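Local coordinates for protein alpha-1,3-glucanase (Paenibacillus glycanilyticus, PDB 6K0P) that probably hydrolyses alpha-1,3-glucan as a glycoside hydrolase of family 87, here as a catalytic domain with nigerose bound, at residues K194-D197 / Q198-E202; F257-S260 / A261-G265. The protein carries 1 engineered substitution. All coordinates share one frame; numbering follows the deposited sequence.

Contact 1: residues K194-D197 / Q198-E202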
loop_
_atom_site.group_PDB
_atom_site.type_symbol
_atom_site.label_atom_id
_atom_site.label_comp_id
_atom_site.label_asym_id
_atom_site.label_seq_id
_atom_site.Cartn_x
_atom_site.Cartn_y
_atom_site.Cartn_z
ATOM N N LYS A 194 12.239 -9.515 31.437
ATOM C CA LYS A 194 13.416 -9.084 30.689
ATOM C C LYS A 194 12.938 -8.381 29.428
ATOM O O LYS A 194 12.362 -9.013 28.536
ATOM C CB LYS A 194 14.341 -10.255 30.361
ATOM C CG LYS A 194 15.647 -9.808 29.713
ATOM C CD LYS A 194 16.570 -10.979 29.407
ATOM C CE LYS A 194 16.908 -11.779 30.661
ATOM N NZ LYS A 194 17.849 -12.890 30.369
ATOM N N SER A 195 13.167 -7.075 29.357
ATOM C CA SER A 195 12.662 -6.290 28.249
ATOM C C SER A 195 13.484 -6.538 26.984
ATOM O O SER A 195 14.560 -7.146 27.008
ATOM C CB SER A 195 12.729 -4.807 28.590
ATOM O OG SER A 195 14.082 -4.399 28.631
ATOM N N ILE A 196 12.952 -6.049 25.859
ATOM C CA ILE A 196 13.690 -6.086 24.596
ATOM C C ILE A 196 15.059 -5.421 24.744
ATOM O O ILE A 196 16.086 -5.976 24.335
ATOM C CB ILE A 196 12.853 -5.443 23.473
ATOM C CG1 ILE A 196 11.569 -6.244 23.234
ATOM C CG2 ILE A 196 13.671 -5.330 22.191
ATOM C CD1 ILE A 196 10.537 -5.529 22.361
ATOM N N ASP A 197 15.094 -4.222 25.339
ATOM C CA ASP A 197 16.374 -3.540 25.533
ATOM C C ASP A 197 17.323 -4.354 26.410
ATOM O O ASP A 197 18.530 -4.394 26.150
ATOM C CB ASP A 197 16.161 -2.155 26.147
ATOM C CG ASP A 197 16.099 -1.042 25.102
ATOM O OD1 ASP A 197 16.730 -1.157 24.021
ATOM O OD2 ASP A 197 15.448 -0.019 25.393
ATOM N N GLN A 198 16.803 -4.989 27.467
ATOM C CA GLN A 198 17.661 -5.785 28.345
ATOM C C GLN A 198 18.192 -7.024 27.632
ATOM O O GLN A 198 19.362 -7.397 27.806
ATOM C CB GLN A 198 16.911 -6.156 29.624
ATOM C CG GLN A 198 16.632 -4.960 30.525
ATOM C CD GLN A 198 15.759 -5.311 31.712
ATOM O OE1 GLN A 198 14.808 -6.088 31.597
ATOM N NE2 GLN A 198 16.077 -4.732 32.865
ATOM N N ALA A 199 17.350 -7.676 26.827
ATOM C CA ALA A 199 17.809 -8.821 26.047
ATOM C C ALA A 199 18.892 -8.410 25.058
ATOM O O ALA A 199 19.879 -9.132 24.874
ATOM C CB ALA A 199 16.629 -9.472 25.325
ATOM N N LEU A 200 18.734 -7.240 24.429
ATOM C CA LEU A 200 19.733 -6.767 23.473
ATOM C C LEU A 200 21.052 -6.427 24.156
ATOM O O LEU A 200 22.121 -6.673 23.593
ATOM C CB LEU A 200 19.199 -5.563 22.694
ATOM C CG LEU A 200 18.199 -5.929 21.596
ATOM C CD1 LEU A 200 17.491 -4.678 21.119
ATOM C CD2 LEU A 200 18.880 -6.619 20.425
ATOM N N THR A 201 20.998 -5.861 25.364
ATOM C CA THR A 201 22.231 -5.604 26.103
ATOM C C THR A 201 22.965 -6.905 26.402
ATOM O O THR A 201 24.185 -7.003 26.214
ATOM C CB THR A 201 21.922 -4.838 27.388
ATOM O OG1 THR A 201 21.397 -3.550 27.053
ATOM C CG2 THR A 201 23.191 -4.648 28.218
ATOM N N GLU A 202 22.231 -7.924 26.859
ATOM C CA GLU A 202 22.843 -9.225 27.101
ATOM C C GLU A 202 23.432 -9.797 25.816
ATOM O O GLU A 202 24.519 -10.387 25.825
ATOM C CB GLU A 202 21.797 -10.170 27.697
ATOM C CG GLU A 202 22.338 -11.508 28.128
ATOM C CD GLU A 202 21.269 -12.395 28.740
ATOM O OE1 GLU A 202 20.297 -11.851 29.320
ATOM O OE2 GLU A 202 21.408 -13.635 28.620
#
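Ser195 and Gln198 grip each other twice at the start of helix 196-204. Gln198 N gives its hydrogen to Ser195 OG at 3.0 Å, and Ser195 N returns one to Gln198 OE1 at 2.9 Å, in the carbonyl plane on a lone pair and nearly straight at 169°. With chi1 at 69°, OG is swung between backbone N and carbonyl carbon, where it faces the first turn. This reciprocal pair is a capping box with Ser195 as N-cap, and the helix it opens joins strand 187-189 to strand 211-214 at one end of the beta-helix domain. The tight side faces inward: Ile196 CG2 meets Leu200 CD1 at 4.0 Å, the two side chains lying alongside and pointing the same way over Ile225 and Ile212. At the partly exposed rim over Val188, Lys194 runs past Ala199, bends at chi3 (-58°) and brings NZ to Glu202 OE1 at 2.9 Å, a salt bridge on the syn lone pair. With an alanine here, the Glu202 carboxylate would probably lose its positive mate and be freer to turn. Asp197 and Gln198 form the looser, solvent side.

Contact 2: residues F257-S260 / A261-G265. With SO4 (sulfate ion), chain G.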
loop_
_atom_site.group_PDB
_atom_site.type_symbol
_atom_site.label_atom_id
_atom_site.label_comp_id
_atom_site.label_asym_id
_atom_site.label_seq_id
_atom_site.Cartn_x
_atom_site.Cartn_y
_atom_site.Cartn_z
ATOM N N PHE A 257 12.438 0.235 15.879
ATOM C CA PHE A 257 13.867 -0.045 15.843
ATOM C C PHE A 257 14.598 1.030 15.057
ATOM O O PHE A 257 14.045 1.651 14.145
ATOM C CB PHE A 257 14.154 -1.415 15.211
ATOM C CG PHE A 257 13.635 -2.564 16.029
ATOM C CD1 PHE A 257 14.307 -2.993 17.160
ATOM C CD2 PHE A 257 12.446 -3.187 15.680
ATOM C CE1 PHE A 257 13.809 -4.033 17.926
ATOM C CE2 PHE A 257 11.952 -4.230 16.432
ATOM C CZ PHE A 257 12.630 -4.656 17.556
ATOM N N ASN A 258 15.855 1.257 15.434
ATOM C CA ASN A 258 16.738 2.144 14.695
ATOM C C ASN A 258 18.077 1.431 14.583
ATOM O O ASN A 258 18.711 1.133 15.601
ATOM C CB ASN A 258 16.876 3.499 15.410
ATOM C CG ASN A 258 17.648 4.522 14.591
ATOM O OD1 ASN A 258 18.627 4.184 13.929
ATOM N ND2 ASN A 258 17.219 5.786 14.645
ATOM N N ILE A 259 18.481 1.122 13.355
ATOM C CA ILE A 259 19.626 0.261 13.080
ATOM C C ILE A 259 20.828 1.143 12.756
ATOM O O ILE A 259 20.876 1.775 11.694
ATOM C CB ILE A 259 19.321 -0.703 11.926
ATOM C CG1 ILE A 259 18.003 -1.449 12.191
ATOM C CG2 ILE A 259 20.489 -1.680 11.731
ATOM C CD1 ILE A 259 17.599 -2.420 11.082
ATOM N N SER A 260 21.790 1.197 13.675
ATOM C CA SER A 260 23.030 1.928 13.459
ATOM C C SER A 260 23.952 1.146 12.523
ATOM O O SER A 260 23.778 -0.052 12.299
ATOM C CB SER A 260 23.733 2.170 14.793
ATOM O OG SER A 260 22.891 2.907 15.671
ATOM N N ALA A 261 24.963 1.847 11.986
ATOM C CA ALA A 261 25.842 1.238 10.991
ATOM C C ALA A 261 26.505 -0.032 11.517
ATOM O O ALA A 261 26.684 -1.004 10.771
ATOM C CB ALA A 261 26.892 2.246 10.527
ATOM N N ALA A 262 26.871 -0.047 12.799
ATOM C CA ALA A 262 27.508 -1.227 13.372
ATOM C C ALA A 262 26.630 -2.465 13.264
ATOM O O ALA A 262 27.153 -3.586 13.282
ATOM C CB ALA A 262 27.860 -0.971 14.840
ATOM N N ALA A 263 25.314 -2.290 13.127
ATOM C CA ALA A 263 24.374 -3.400 13.028
ATOM C C ALA A 263 23.902 -3.644 11.600
ATOM O O ALA A 263 22.894 -4.331 11.384
ATOM C CB ALA A 263 23.195 -3.201 13.976
ATOM N N ASN A 264 24.616 -3.114 10.611
ATOM C CA ASN A 264 24.387 -3.565 9.247
ATOM C C ASN A 264 24.490 -5.085 9.209
ATOM O O ASN A 264 25.251 -5.690 9.972
ATOM C CB ASN A 264 25.429 -2.952 8.311
ATOM C CG ASN A 264 25.130 -1.489 7.973
ATOM O OD1 ASN A 264 24.006 -1.003 8.164
ATOM N ND2 ASN A 264 26.134 -0.787 7.460
ATOM N N GLY A 265 23.684 -5.713 8.353
ATOM C CA GLY A 265 23.637 -7.161 8.302
ATOM C C GLY A 265 22.637 -7.802 9.245
ATOM O O GLY A 265 22.562 -9.036 9.293
HETATM S S SO4 G . 25.593 5.507 12.775
HETATM O O1 SO4 G . 24.868 6.528 13.529
HETATM O O2 SO4 G . 24.637 4.673 12.044
HETATM O O3 SO4 G . 26.486 6.159 11.817
HETATM O O4 SO4 G . 26.392 4.700 13.698
HETATM O O HOH W 1 22.643 1.208 9.493
#
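Ile259, the last residue of strand 256-259, reaches forward over the turn that follows and packs on Ala263. From its CB the branch CG2 is the one that meets the turn: with chi1 at -52° CG1 lies beside the backbone N, and Ile259 CG2 is turned anti to it, 3.8 Å from Ala263 CB and 3.6 Å from Ala263 O. The other branch, CG1 and then CD1, leaves the turn behind; beyond these two segments the side chain packs on Leu227, Ile288, Met293 and Val296. Ala263 CB packs against Ile259 CG2 and also lies near Ser260 O. Ser260 O accepts from Ala263 N at 2.8 Å, the i+3 to i bond of a 3-10 turn, with the donor standing 47° out of the carbonyl plane, well off a lone pair. On the outer side Ala261 N, at the start of the turn, donates to O2 of a sulfate ion at 2.8 Å, and Ala261 CB touches the same oxygen; the anion probably comes from the crystallisation liquor. A water lies 2.9 Å from Ile259 O and 2.9 Å from Asn264 OD1, tying the strand end to the far side of the turn, while Asn264 OD1 also accepts from Gln294 N. A short 3-10 turn thus leads out of a parallel strand, one of the corners between successive strands of a right-handed beta-helix, the pectate-lyase-like fold expected of this domain.

Contact 1 and contact 2 follow one another along the chain in the same pectate-lyase-like domain, their centres about 16 Å apart. Their nearest atoms come to about 4 Å without touching. What joins them is strand 224-227: Ile225 takes Ile196 and Leu200 of contact 1 and Phe257 of contact 2, and Leu227 is shared by Leu200, Ile259 and Ala263. Both contacts lie well out, about 33 and 25 Å from their centres to the centre of the chain, and neither supplies a residue to the glycan pockets or the calcium site. Sulfate, probably from the crystallisation liquor, is bound at Ala261 of contact 2 and also lies about 4 Å from the Thr201 side chain of contact 1.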